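Local coordinates for protein putative glycoside hydrolase (Parabacteroides distasonis ATCC 8503, PDB 3GYC) that is a putative glycoside hydrolase of the cellulase-like TIM-barrel family, and so probably cleaves glycosidic bonds in carbohydrates, at residues 76-81 / 254-259; 259-264 / 311-316; 26-31 / 82-87; 113-118 / 158-163. One frame throughout, in Å; residues are numbered along the deposited sequence.

Interaction 1 (76-81 / 254-259). With EDO (1,2-ethanediol), chain D.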
# COMPACT_ATOMS: atom_id res chain seq x y z
N VAL A 76 1.97 13.99 -9.40
CA VAL A 76 1.66 14.21 -7.99
C VAL A 76 2.81 15.01 -7.34
O VAL A 76 2.59 15.88 -6.49
CB VAL A 76 1.51 12.89 -7.21
CG1 VAL A 76 0.84 13.18 -5.87
CG2 VAL A 76 0.69 11.86 -8.00
N TRP A 77 4.03 14.74 -7.80
CA TRP A 77 5.25 15.34 -7.23
C TRP A 77 6.40 15.22 -8.21
O TRP A 77 6.34 14.46 -9.17
CB TRP A 77 5.69 14.57 -5.96
CG TRP A 77 5.54 13.08 -6.08
CD1 TRP A 77 6.11 12.25 -7.00
CD2 TRP A 77 4.75 12.24 -5.23
NE1 TRP A 77 5.71 10.96 -6.78
CE2 TRP A 77 4.85 10.92 -5.72
CE3 TRP A 77 3.94 12.48 -4.13
CZ2 TRP A 77 4.19 9.84 -5.12
CZ3 TRP A 77 3.29 11.41 -3.53
CH2 TRP A 77 3.42 10.11 -4.03
N ASN A 78 7.45 15.98 -7.96
CA ASN A 78 8.66 15.78 -8.72
C ASN A 78 9.81 15.43 -7.76
O ASN A 78 10.93 15.22 -8.17
CB ASN A 78 8.96 16.97 -9.64
CG ASN A 78 9.28 18.25 -8.89
OD1 ASN A 78 9.62 18.25 -7.71
ND2 ASN A 78 9.23 19.34 -9.61
N GLN A 79 9.51 15.36 -6.47
CA GLN A 79 10.54 15.07 -5.47
C GLN A 79 10.70 13.59 -5.12
O GLN A 79 11.71 13.21 -4.53
CB GLN A 79 10.22 15.86 -4.20
CG GLN A 79 10.32 17.30 -4.44
CD GLN A 79 11.75 17.67 -4.73
OE1 GLN A 79 12.63 17.37 -3.93
NE2 GLN A 79 11.98 18.38 -5.82
N GLN A 80 9.72 12.76 -5.49
CA GLN A 80 9.79 11.31 -5.19
C GLN A 80 9.95 10.46 -6.43
O GLN A 80 9.60 10.91 -7.54
CB GLN A 80 8.55 10.85 -4.43
CG GLN A 80 8.16 11.70 -3.29
CD GLN A 80 9.26 11.84 -2.24
OE1 GLN A 80 10.09 10.96 -2.09
NE2 GLN A 80 9.27 12.96 -1.53
N ASP A 81 10.38 9.20 -6.24
CA ASP A 81 10.59 8.27 -7.37
C ASP A 81 9.48 7.20 -7.59
O ASP A 81 9.70 6.20 -8.29
CB ASP A 81 12.01 7.61 -7.29
CG ASP A 81 13.15 8.60 -7.68
OD1 ASP A 81 12.87 9.67 -8.32
OD2 ASP A 81 14.33 8.29 -7.34
N ASN A 254 7.31 17.90 1.19
CA ASN A 254 7.14 18.82 0.07
C ASN A 254 7.18 18.06 -1.28
O ASN A 254 8.06 17.23 -1.52
CB ASN A 254 8.15 19.96 0.10
CG ASN A 254 7.70 21.12 -0.74
OD1 ASN A 254 7.71 21.06 -1.98
ND2 ASN A 254 7.27 22.17 -0.08
N ARG A 255 6.18 18.29 -2.11
CA ARG A 255 6.04 17.56 -3.37
C ARG A 255 6.80 18.13 -4.56
O ARG A 255 7.11 17.37 -5.50
CB ARG A 255 4.55 17.45 -3.74
CG ARG A 255 3.79 16.71 -2.68
CD ARG A 255 2.42 16.29 -3.09
NE ARG A 255 1.90 15.31 -2.14
CZ ARG A 255 0.68 14.76 -2.19
NH1 ARG A 255 -0.17 15.10 -3.15
NH2 ARG A 255 0.31 13.87 -1.27
N PHE A 256 7.12 19.42 -4.52
CA PHE A 256 7.76 20.08 -5.66
C PHE A 256 9.04 20.86 -5.40
O PHE A 256 9.64 21.34 -6.33
CB PHE A 256 6.73 21.01 -6.32
CG PHE A 256 5.61 20.26 -6.91
CD1 PHE A 256 5.78 19.62 -8.13
CD2 PHE A 256 4.44 20.08 -6.22
CE1 PHE A 256 4.77 18.90 -8.67
CE2 PHE A 256 3.43 19.30 -6.76
CZ PHE A 256 3.59 18.73 -7.97
N LEU A 257 9.44 21.04 -4.14
CA LEU A 257 10.64 21.78 -3.86
C LEU A 257 11.64 20.91 -3.15
O LEU A 257 11.25 20.05 -2.35
CB LEU A 257 10.35 23.01 -3.05
CG LEU A 257 9.56 24.11 -3.77
CD1 LEU A 257 9.21 25.10 -2.71
CD2 LEU A 257 10.31 24.74 -4.95
N PRO A 258 12.95 21.14 -3.42
CA PRO A 258 14.05 20.28 -2.92
C PRO A 258 14.50 20.50 -1.48
O PRO A 258 15.24 19.70 -0.95
CB PRO A 258 15.19 20.58 -3.89
CG PRO A 258 14.90 21.95 -4.41
CD PRO A 258 13.42 22.10 -4.44
N ASP A 259 14.05 21.58 -0.85
CA ASP A 259 14.51 21.95 0.49
C ASP A 259 14.30 20.91 1.58
O ASP A 259 15.19 20.67 2.36
CB ASP A 259 13.89 23.28 0.85
CG ASP A 259 14.15 24.32 -0.23
OD1 ASP A 259 14.95 25.26 0.06
OD2 ASP A 259 13.66 24.17 -1.40
C1 EDO D . 13.52 10.22 -12.70
O1 EDO D . 13.74 8.80 -12.56
C2 EDO D . 12.76 10.73 -11.51
O2 EDO D . 11.69 9.86 -11.09
O HOH W 1 0.38 16.88 -5.75
O HOH W 2 6.99 14.52 -1.90
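Two long connections of the TIM barrel, one before strand 88-90 and one before helix 259-273, meet where Asn78 and Gln79 close on Arg255. Its carbonyl oxygen is gripped twice: Asn78 N comes in at 2.8 Å with a C=O...N angle of 168°, while Gln79 N, 3.3 Å away, reaches the same oxygen from above the carbonyl plane. Phe256 folds back so that Trp77 CA sits over its face, 4.2 Å from the ring centroid, a CH-pi contact. The extended Arg255 crosses Val76, its NH1 3.5 Å from Val76 CG1, and a water links that NH1 to Val76 O. Bent at chi2 (-66°), Gln79 lays its amide over the Leu257-Pro258 peptide, with OE1 3.4 Å from Pro258 CA, and NE2 bonds back to Asn78 OD1 (3.0 Å). With an alanine here the peptide would probably lose its cover, and the Asn78 amide, without its NE2 partner, would be freer to turn. The 254-259 chain is itself shaped by Asn254 OD1, which accepts from Phe256 N and Leu257 N (2.8 Å to the latter) from opposite faces of its amide: an Asx turn, leading here into a helix.

Interaction 2 (259-264 / 311-316); sequences DDYKNV and DYKDWP
The hydroxyl of Tyr261 is hydrogen-bonded to Gln80 OE1 and set against the backbone of Tyr312, where OH comes within 3.0 Å of Tyr312 N, a poorly angled contact and not a bond. The bond to Gln80 pins the end of the Tyr261 ring, whose face does the main work of the contact. Lys313 lies across that face, its CE centred over the ring at 3.5 Å from the Tyr261 centroid in a CH-pi contact. The ammonium group has moved beyond the centre: NZ stands 4.1 Å from the same centroid and 34° off the normal, an off-centre cation-pi interaction. With chi1 at 58° the lysine starts out between its own N and carbonyl carbon, then runs fully extended, carrying NZ to the carbonyl of Gln79. The ring of Trp315, in the same segment, also lays a face against CE, offset toward the rim. A leucine in place of Tyr261 would probably deprive the lysine of its pi surface and leave Gln80 OE1 without its hydroxyl mate. Further along, Val264 CG1 touches Tyr312 CE1 at 4.0 Å. Tyr312, in the connection after strand 301-303, thus lies between helix 259-273 and helix 321-337, packing on Trp322 and Val323 of the latter.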
# COMPACT_ATOMS: atom_id res chain seq x y z
N ASP A 259 14.05 21.58 -0.85
CA ASP A 259 14.51 21.95 0.49
C ASP A 259 14.30 20.91 1.58
O ASP A 259 15.19 20.67 2.36
CB ASP A 259 13.89 23.28 0.85
CG ASP A 259 14.15 24.32 -0.23
OD1 ASP A 259 14.95 25.26 0.06
OD2 ASP A 259 13.66 24.17 -1.40
N ASP A 260 13.13 20.27 1.62
CA ASP A 260 12.83 19.17 2.58
C ASP A 260 13.85 18.04 2.46
O ASP A 260 14.41 17.60 3.47
CB ASP A 260 11.39 18.62 2.39
CG ASP A 260 10.32 19.58 2.94
OD1 ASP A 260 10.68 20.69 3.33
OD2 ASP A 260 9.12 19.24 3.02
N TYR A 261 14.14 17.59 1.23
CA TYR A 261 15.15 16.55 1.07
C TYR A 261 16.54 16.98 1.50
O TYR A 261 17.36 16.15 1.96
CB TYR A 261 15.21 15.98 -0.34
CG TYR A 261 14.48 14.66 -0.49
CD1 TYR A 261 14.95 13.52 0.15
CD2 TYR A 261 13.34 14.54 -1.26
CE1 TYR A 261 14.31 12.34 0.06
CE2 TYR A 261 12.69 13.31 -1.37
CZ TYR A 261 13.20 12.21 -0.74
OH TYR A 261 12.59 10.99 -0.82
N LYS A 262 16.83 18.26 1.33
CA LYS A 262 18.11 18.77 1.78
C LYS A 262 18.23 18.61 3.32
O LYS A 262 19.31 18.36 3.82
CB LYS A 262 18.32 20.23 1.36
CG LYS A 262 18.66 20.38 -0.12
CD LYS A 262 18.72 21.88 -0.51
CE LYS A 262 19.06 22.10 -1.95
NZ LYS A 262 20.46 21.71 -2.30
N ASN A 263 17.13 18.75 4.03
CA ASN A 263 17.13 18.53 5.49
C ASN A 263 17.29 17.04 5.81
O ASN A 263 17.89 16.70 6.79
CB ASN A 263 15.84 19.05 6.12
CG ASN A 263 15.79 20.54 6.16
OD1 ASN A 263 16.80 21.18 6.01
ND2 ASN A 263 14.63 21.09 6.36
N VAL A 264 16.75 16.16 4.97
CA VAL A 264 16.90 14.71 5.19
C VAL A 264 18.40 14.36 5.08
O VAL A 264 18.97 13.66 5.94
CB VAL A 264 16.02 13.87 4.22
CG1 VAL A 264 16.29 12.35 4.39
CG2 VAL A 264 14.55 14.16 4.46
N ASP A 311 9.45 8.82 2.95
CA ASP A 311 10.02 9.22 1.64
C ASP A 311 11.54 9.04 1.66
O ASP A 311 12.22 9.44 2.61
CB ASP A 311 9.71 10.69 1.39
CG ASP A 311 8.22 10.99 1.25
OD1 ASP A 311 7.48 10.04 1.01
OD2 ASP A 311 7.82 12.20 1.34
N TYR A 312 12.08 8.42 0.63
CA TYR A 312 13.51 8.23 0.49
C TYR A 312 13.74 7.92 -0.94
O TYR A 312 12.81 7.59 -1.65
CB TYR A 312 14.00 7.03 1.32
CG TYR A 312 15.42 7.25 1.90
CD1 TYR A 312 15.66 8.27 2.82
CD2 TYR A 312 16.49 6.41 1.56
CE1 TYR A 312 16.92 8.47 3.43
CE2 TYR A 312 17.78 6.61 2.16
CZ TYR A 312 17.99 7.67 3.09
OH TYR A 312 19.24 7.88 3.71
N LYS A 313 14.97 8.06 -1.39
CA LYS A 313 15.29 7.80 -2.79
C LYS A 313 16.79 7.64 -2.95
O LYS A 313 17.54 8.01 -2.07
CB LYS A 313 14.81 8.95 -3.70
CG LYS A 313 15.38 10.32 -3.39
CD LYS A 313 14.59 11.42 -4.12
CE LYS A 313 15.10 12.81 -3.85
NZ LYS A 313 14.32 13.85 -4.62
N ASP A 314 17.20 7.08 -4.08
CA ASP A 314 18.60 7.05 -4.46
C ASP A 314 19.04 8.50 -4.67
O ASP A 314 18.46 9.22 -5.48
CB ASP A 314 18.76 6.29 -5.77
CG ASP A 314 18.46 4.81 -5.63
OD1 ASP A 314 18.66 4.23 -4.52
OD2 ASP A 314 18.09 4.20 -6.68
N TRP A 315 20.09 8.93 -4.00
CA TRP A 315 20.46 10.33 -4.04
C TRP A 315 21.86 10.50 -3.51
O TRP A 315 22.30 9.68 -2.72
CB TRP A 315 19.50 11.08 -3.13
CG TRP A 315 19.28 12.51 -3.41
CD1 TRP A 315 19.54 13.55 -2.57
CD2 TRP A 315 18.66 13.10 -4.57
NE1 TRP A 315 19.16 14.73 -3.14
CE2 TRP A 315 18.62 14.49 -4.37
CE3 TRP A 315 18.15 12.59 -5.77
CZ2 TRP A 315 18.08 15.37 -5.29
CZ3 TRP A 315 17.62 13.47 -6.69
CH2 TRP A 315 17.61 14.85 -6.47
N PRO A 316 22.58 11.54 -3.95
CA PRO A 316 23.85 11.76 -3.31
C PRO A 316 23.69 12.01 -1.79
O PRO A 316 22.83 12.77 -1.34
CB PRO A 316 24.37 13.07 -3.98
CG PRO A 316 23.15 13.75 -4.46
CD PRO A 316 22.31 12.57 -4.97

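Interaction 3 (26-31 / 82-87). With EDO (1,2-ethanediol), chain D.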
# COMPACT_ATOMS: atom_id res chain seq x y z
N TRP A 26 4.25 0.62 -11.68
CA TRP A 26 4.24 -0.51 -12.59
C TRP A 26 3.79 -0.11 -14.00
O TRP A 26 4.26 -0.69 -15.00
CB TRP A 26 3.32 -1.65 -12.02
CG TRP A 26 1.86 -1.31 -12.09
CD1 TRP A 26 1.14 -0.62 -11.18
CD2 TRP A 26 0.96 -1.61 -13.17
NE1 TRP A 26 -0.15 -0.45 -11.63
CE2 TRP A 26 -0.30 -1.08 -12.82
CE3 TRP A 26 1.10 -2.26 -14.38
CZ2 TRP A 26 -1.40 -1.19 -13.65
CZ3 TRP A 26 0.03 -2.37 -15.19
CH2 TRP A 26 -1.21 -1.84 -14.83
N LEU A 27 2.86 0.85 -14.08
CA LEU A 27 2.36 1.29 -15.38
C LEU A 27 3.09 2.54 -15.85
O LEU A 27 3.37 2.66 -17.05
CB LEU A 27 0.85 1.56 -15.27
CG LEU A 27 0.12 1.89 -16.56
CD1 LEU A 27 0.31 0.75 -17.58
CD2 LEU A 27 -1.39 2.22 -16.24
N GLU A 28 3.40 3.46 -14.94
CA GLU A 28 3.96 4.77 -15.30
C GLU A 28 5.44 4.86 -15.56
O GLU A 28 5.86 5.64 -16.40
CB GLU A 28 3.62 5.78 -14.22
CG GLU A 28 2.15 6.12 -14.30
CD GLU A 28 1.71 7.11 -13.25
OE1 GLU A 28 2.42 8.10 -13.00
OE2 GLU A 28 0.56 6.96 -12.75
N ARG A 29 6.22 4.05 -14.84
CA ARG A 29 7.69 4.17 -14.89
C ARG A 29 8.28 3.29 -15.91
O ARG A 29 8.97 2.29 -15.62
CB ARG A 29 8.27 3.93 -13.51
CG ARG A 29 7.94 5.02 -12.53
CD ARG A 29 8.85 4.94 -11.26
NE ARG A 29 10.25 5.24 -11.55
CZ ARG A 29 10.82 6.44 -11.50
NH1 ARG A 29 10.14 7.54 -11.28
NH2 ARG A 29 12.10 6.56 -11.82
N ARG A 30 7.94 3.63 -17.16
CA ARG A 30 8.34 2.81 -18.28
C ARG A 30 9.02 3.59 -19.42
O ARG A 30 9.11 3.12 -20.54
CB ARG A 30 7.15 1.99 -18.75
CG ARG A 30 6.42 1.29 -17.61
CD ARG A 30 5.36 0.37 -18.15
NE ARG A 30 5.90 -0.90 -18.66
CZ ARG A 30 5.34 -1.66 -19.58
NH1 ARG A 30 4.26 -1.27 -20.24
NH2 ARG A 30 5.86 -2.84 -19.86
N TRP A 31 9.55 4.76 -19.09
CA TRP A 31 10.43 5.52 -19.96
C TRP A 31 11.81 4.92 -19.71
O TRP A 31 11.97 4.18 -18.76
CB TRP A 31 10.42 7.03 -19.63
CG TRP A 31 10.87 7.43 -18.29
CD1 TRP A 31 12.15 7.68 -17.92
CD2 TRP A 31 10.06 7.64 -17.14
NE1 TRP A 31 12.19 8.01 -16.61
CE2 TRP A 31 10.94 8.00 -16.10
CE3 TRP A 31 8.70 7.50 -16.86
CZ2 TRP A 31 10.51 8.26 -14.83
CZ3 TRP A 31 8.26 7.77 -15.57
CH2 TRP A 31 9.15 8.16 -14.57
N TRP A 82 8.32 7.39 -6.97
CA TRP A 82 7.17 6.56 -7.26
C TRP A 82 6.48 7.27 -8.41
O TRP A 82 6.31 8.49 -8.40
CB TRP A 82 6.21 6.44 -6.11
CG TRP A 82 6.78 5.79 -4.95
CD1 TRP A 82 7.11 4.47 -4.82
CD2 TRP A 82 7.12 6.43 -3.71
NE1 TRP A 82 7.63 4.25 -3.56
CE2 TRP A 82 7.65 5.43 -2.87
CE3 TRP A 82 7.01 7.74 -3.23
CZ2 TRP A 82 8.04 5.70 -1.57
CZ3 TRP A 82 7.43 8.00 -1.93
CH2 TRP A 82 7.93 6.99 -1.12
N GLY A 83 6.08 6.51 -9.40
CA GLY A 83 5.38 7.10 -10.53
C GLY A 83 6.14 8.15 -11.32
O GLY A 83 7.36 8.14 -11.40
N SER A 84 5.40 9.14 -11.84
CA SER A 84 5.94 10.11 -12.77
C SER A 84 6.28 11.47 -12.17
O SER A 84 5.42 12.07 -11.52
CB SER A 84 4.88 10.34 -13.91
OG SER A 84 4.50 9.14 -14.54
N PRO A 85 7.47 12.02 -12.48
CA PRO A 85 7.88 13.31 -11.96
C PRO A 85 7.40 14.46 -12.83
O PRO A 85 7.77 15.59 -12.57
CB PRO A 85 9.41 13.24 -12.02
CG PRO A 85 9.67 12.43 -13.29
CD PRO A 85 8.56 11.37 -13.23
N ASP A 86 6.62 14.14 -13.86
CA ASP A 86 6.13 15.16 -14.80
C ASP A 86 4.94 14.50 -15.54
O ASP A 86 4.55 13.39 -15.21
CB ASP A 86 7.26 15.58 -15.76
CG ASP A 86 7.08 16.99 -16.34
OD1 ASP A 86 5.94 17.52 -16.42
OD2 ASP A 86 8.10 17.57 -16.79
N MSE A 87 4.36 15.19 -16.51
CA MSE A 87 3.21 14.64 -17.23
C MSE A 87 3.61 13.32 -17.90
O MSE A 87 4.79 13.11 -18.28
CB MSE A 87 2.66 15.62 -18.24
CG MSE A 87 2.32 16.96 -17.61
SE MSE A 87 0.99 17.93 -18.61
CE MSE A 87 1.76 17.76 -20.42
C1 EDO D . 13.52 10.22 -12.70
O1 EDO D . 13.74 8.80 -12.56
C2 EDO D . 12.76 10.73 -11.51
O2 EDO D . 11.69 9.86 -11.09
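Glu28, Arg29 and Trp31 approach the 82-87 chain in three different ways. Glu28, extended beyond CG, presents the anti side of its carboxylate, and Ser84 OG donates to OE1 at 2.8 Å from 18° out of the carboxylate plane. Ser84 N adds only a weak bond to the same oxygen. The other oxygen, OE2, turns to Tyr59 and to a salt bridge with Arg117, so the buried carboxylate is held on both branches and its rotation is probably fixed.

Arg29 leaves the helix and folds back: the bend at chi3 (67°) swings its guanidinium over to Gly83, where NH1 meets the carbonyl oxygen at 2.8 Å, nearly head-on to the C=O. Gly83 has a positive phi, a backbone shape that favours glycine. Here the short helix 25-28 that follows the first barrel strand, 17-23, is tied to the long connection after the second, 53-57, which carries the hairpin of strands 71-73 and 88-90.

The indole of Trp31 stands steeply to the guanidinium of Arg29 and meets one of its faces with its rim, CZ2 lying 3.5 Å above that plane, offset toward the rim of the group. The ring's edge is turned to Gly83 O, while CH2 presses obliquely on Pro85 CD at 3.5 Å. A bound 1,2-ethanediol, probably from the crystallisation liquor, lies at the edge of the arginine, where NH1 donates to its O2 at 2.8 Å as well as to Gly83, and NH2 to its O1 at 2.9 Å. That same O2 donates in turn to Asp81, and Arg29 NE bonds to the carbonyl of Ala34.

Interaction 4 (113-118 / 158-163). With EDO (1,2-ethanediol), chain F.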
# COMPACT_ATOMS: atom_id res chain seq x y z
N SER A 113 -5.51 -1.54 -5.28
CA SER A 113 -5.83 -0.32 -4.57
C SER A 113 -5.92 0.78 -5.62
O SER A 113 -5.81 0.50 -6.83
CB SER A 113 -4.70 -0.02 -3.55
OG SER A 113 -5.06 1.04 -2.69
N SER A 114 -6.05 2.02 -5.17
CA SER A 114 -5.92 3.18 -6.08
C SER A 114 -5.56 4.43 -5.33
O SER A 114 -5.98 4.63 -4.18
CB SER A 114 -7.18 3.45 -6.91
OG SER A 114 -6.83 4.32 -8.00
N TRP A 115 -4.75 5.24 -5.99
CA TRP A 115 -4.38 6.59 -5.59
C TRP A 115 -5.17 7.61 -6.43
O TRP A 115 -4.96 8.81 -6.31
CB TRP A 115 -2.87 6.80 -5.75
CG TRP A 115 -2.03 6.09 -4.76
CD1 TRP A 115 -1.32 6.64 -3.73
CD2 TRP A 115 -1.74 4.66 -4.73
NE1 TRP A 115 -0.60 5.63 -3.08
CE2 TRP A 115 -0.87 4.43 -3.65
CE3 TRP A 115 -2.16 3.56 -5.50
CZ2 TRP A 115 -0.40 3.14 -3.31
CZ3 TRP A 115 -1.70 2.31 -5.18
CH2 TRP A 115 -0.84 2.11 -4.07
N TYR A 116 -6.08 7.12 -7.29
CA TYR A 116 -6.94 7.96 -8.13
C TYR A 116 -6.15 9.09 -8.83
O TYR A 116 -6.40 10.29 -8.62
CB TYR A 116 -8.10 8.47 -7.27
CG TYR A 116 -8.93 7.33 -6.80
CD1 TYR A 116 -9.93 6.80 -7.63
CD2 TYR A 116 -8.74 6.77 -5.54
CE1 TYR A 116 -10.70 5.72 -7.22
CE2 TYR A 116 -9.50 5.67 -5.13
CZ TYR A 116 -10.48 5.15 -5.98
OH TYR A 116 -11.25 4.07 -5.61
N ARG A 117 -5.18 8.66 -9.63
CA ARG A 117 -4.28 9.55 -10.34
C ARG A 117 -5.09 10.53 -11.15
O ARG A 117 -6.07 10.14 -11.78
CB ARG A 117 -3.33 8.76 -11.22
CG ARG A 117 -2.34 7.91 -10.41
CD ARG A 117 -1.17 8.76 -9.86
NE ARG A 117 -0.25 9.10 -10.95
CZ ARG A 117 -0.10 10.31 -11.49
NH1 ARG A 117 -0.79 11.36 -11.04
NH2 ARG A 117 0.74 10.47 -12.48
N LEU A 118 -4.73 11.79 -11.06
CA LEU A 118 -5.44 12.84 -11.80
C LEU A 118 -5.01 12.92 -13.25
O LEU A 118 -3.85 13.24 -13.55
CB LEU A 118 -5.26 14.21 -11.18
CG LEU A 118 -5.84 14.45 -9.79
CD1 LEU A 118 -5.40 15.84 -9.30
CD2 LEU A 118 -7.39 14.31 -9.80
N LEU A 158 -10.46 -0.01 -1.67
CA LEU A 158 -11.12 1.05 -2.44
C LEU A 158 -10.43 2.37 -2.47
O LEU A 158 -10.78 3.22 -3.29
CB LEU A 158 -12.61 1.22 -2.04
CG LEU A 158 -13.55 0.21 -2.71
CD1 LEU A 158 -13.23 -1.20 -2.28
CD2 LEU A 158 -15.03 0.51 -2.39
N CYS A 159 -9.47 2.59 -1.57
CA CYS A 159 -8.70 3.83 -1.61
C CYS A 159 -7.50 3.85 -0.68
O CYS A 159 -7.66 3.67 0.53
CB CYS A 159 -9.60 5.00 -1.21
SG CYS A 159 -8.79 6.56 -1.56
N ASN A 160 -6.31 4.07 -1.26
CA ASN A 160 -5.10 4.28 -0.48
C ASN A 160 -5.27 5.37 0.55
O ASN A 160 -5.67 6.48 0.21
CB ASN A 160 -3.96 4.70 -1.39
CG ASN A 160 -2.70 5.06 -0.62
OD1 ASN A 160 -1.99 4.18 -0.09
ND2 ASN A 160 -2.40 6.37 -0.55
N GLU A 161 -4.93 5.08 1.81
CA GLU A 161 -4.90 6.09 2.89
C GLU A 161 -6.15 6.94 2.98
O GLU A 161 -6.12 8.18 3.06
CB GLU A 161 -3.64 6.94 2.78
CG GLU A 161 -2.43 6.04 2.98
CD GLU A 161 -1.08 6.70 2.79
OE1 GLU A 161 -1.00 7.78 2.16
OE2 GLU A 161 -0.08 6.07 3.26
N TRP A 162 -7.26 6.22 2.99
CA TRP A 162 -8.56 6.83 3.18
C TRP A 162 -8.62 7.58 4.52
O TRP A 162 -8.17 7.07 5.54
CB TRP A 162 -9.63 5.75 3.15
CG TRP A 162 -11.08 6.25 3.29
CD1 TRP A 162 -11.82 6.28 4.42
CD2 TRP A 162 -11.91 6.75 2.24
NE1 TRP A 162 -13.08 6.78 4.14
CE2 TRP A 162 -13.16 7.08 2.81
CE3 TRP A 162 -11.73 6.96 0.86
CZ2 TRP A 162 -14.21 7.60 2.06
CZ3 TRP A 162 -12.76 7.49 0.12
CH2 TRP A 162 -13.99 7.81 0.72
N PRO A 163 -9.23 8.78 4.54
CA PRO A 163 -9.84 9.49 3.42
C PRO A 163 -9.05 10.72 3.01
O PRO A 163 -9.63 11.76 2.77
CB PRO A 163 -11.20 9.90 4.01
CG PRO A 163 -10.87 10.25 5.41
CD PRO A 163 -9.72 9.33 5.82
C1 EDO F . -3.63 11.58 -7.00
O1 EDO F . -2.90 10.34 -7.21
C2 EDO F . -3.07 12.75 -7.85
O2 EDO F . -2.80 12.39 -9.23
O HOH W 3 0.44 5.88 -0.64
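The two chains run at 78° to each other where they touch, and a single straight backbone bond, Asn160 N to Ser114 O at 3.0 Å (165° at the hydrogen), joins them. Beside it the Asn160 side chain lies flat on Trp115: CB sits over the five-membered ring, 3.8 Å from its centroid, and the amide follows the indole with the two planes 23° apart. CG stands anti to the backbone N of Asn160, which lays the amide over the pyrrole edge. NE1 of Trp115 and ND2 of Asn160 are both donors and do not bond; a water accepts from each, at 2.7 Å from NE1 and only weakly from ND2. The oxygen OD1 is taken by Arg55.

These segments leave the C-terminal ends of neighbouring parallel strands, 109-113 and 153-157, the third and fourth of the TIM barrel. In clan GH-A enzymes an Asn-Glu pair after the fourth strand supplies the acid/base glutamate; the position of Asn160 and Glu161 is consistent with such a site, though the role is inferred. Glu161 OE2 bonds to His234, and its OE1 accepts weakly from Asn160 ND2.

Away from that side, Tyr116 points its hydroxyl at the main chain, OH donating to Leu158 O over a short 2.5 Å with the oxygen in the ring plane. Its own backbone is turned by an ST turn, Ser114 OG accepting from Tyr116 N at 3.0 Å and also hydrogen-bonding to Asp57. Cys159 SG approaches the ring obliquely, 3.7 Å from Tyr116 CE2.

How the interactions relate
Interactions 2, 3 and 4 are buried, whereas interaction 1 lies at the surface and rests on backbone bonds, waters and a CH-pi contact. Interaction 4 is nearest the centre of the chain and joins two adjacent strand ends through a backbone bond and an amide-indole stack. Farther out, interaction 3 relies on charged side chains, and interaction 2 on a lysine laid over a tyrosine. Segments 76-81 and 82-87 are consecutive, so interactions 1 and 3 hold successive parts of the same long connection. Interactions 1 and 2 share Asp259, and Gln79 and Gln80 bond to Lys313 and Tyr261. The salt bridge of Glu28 with Arg117 joins interactions 3 and 4; interactions 2 and 4 do not touch.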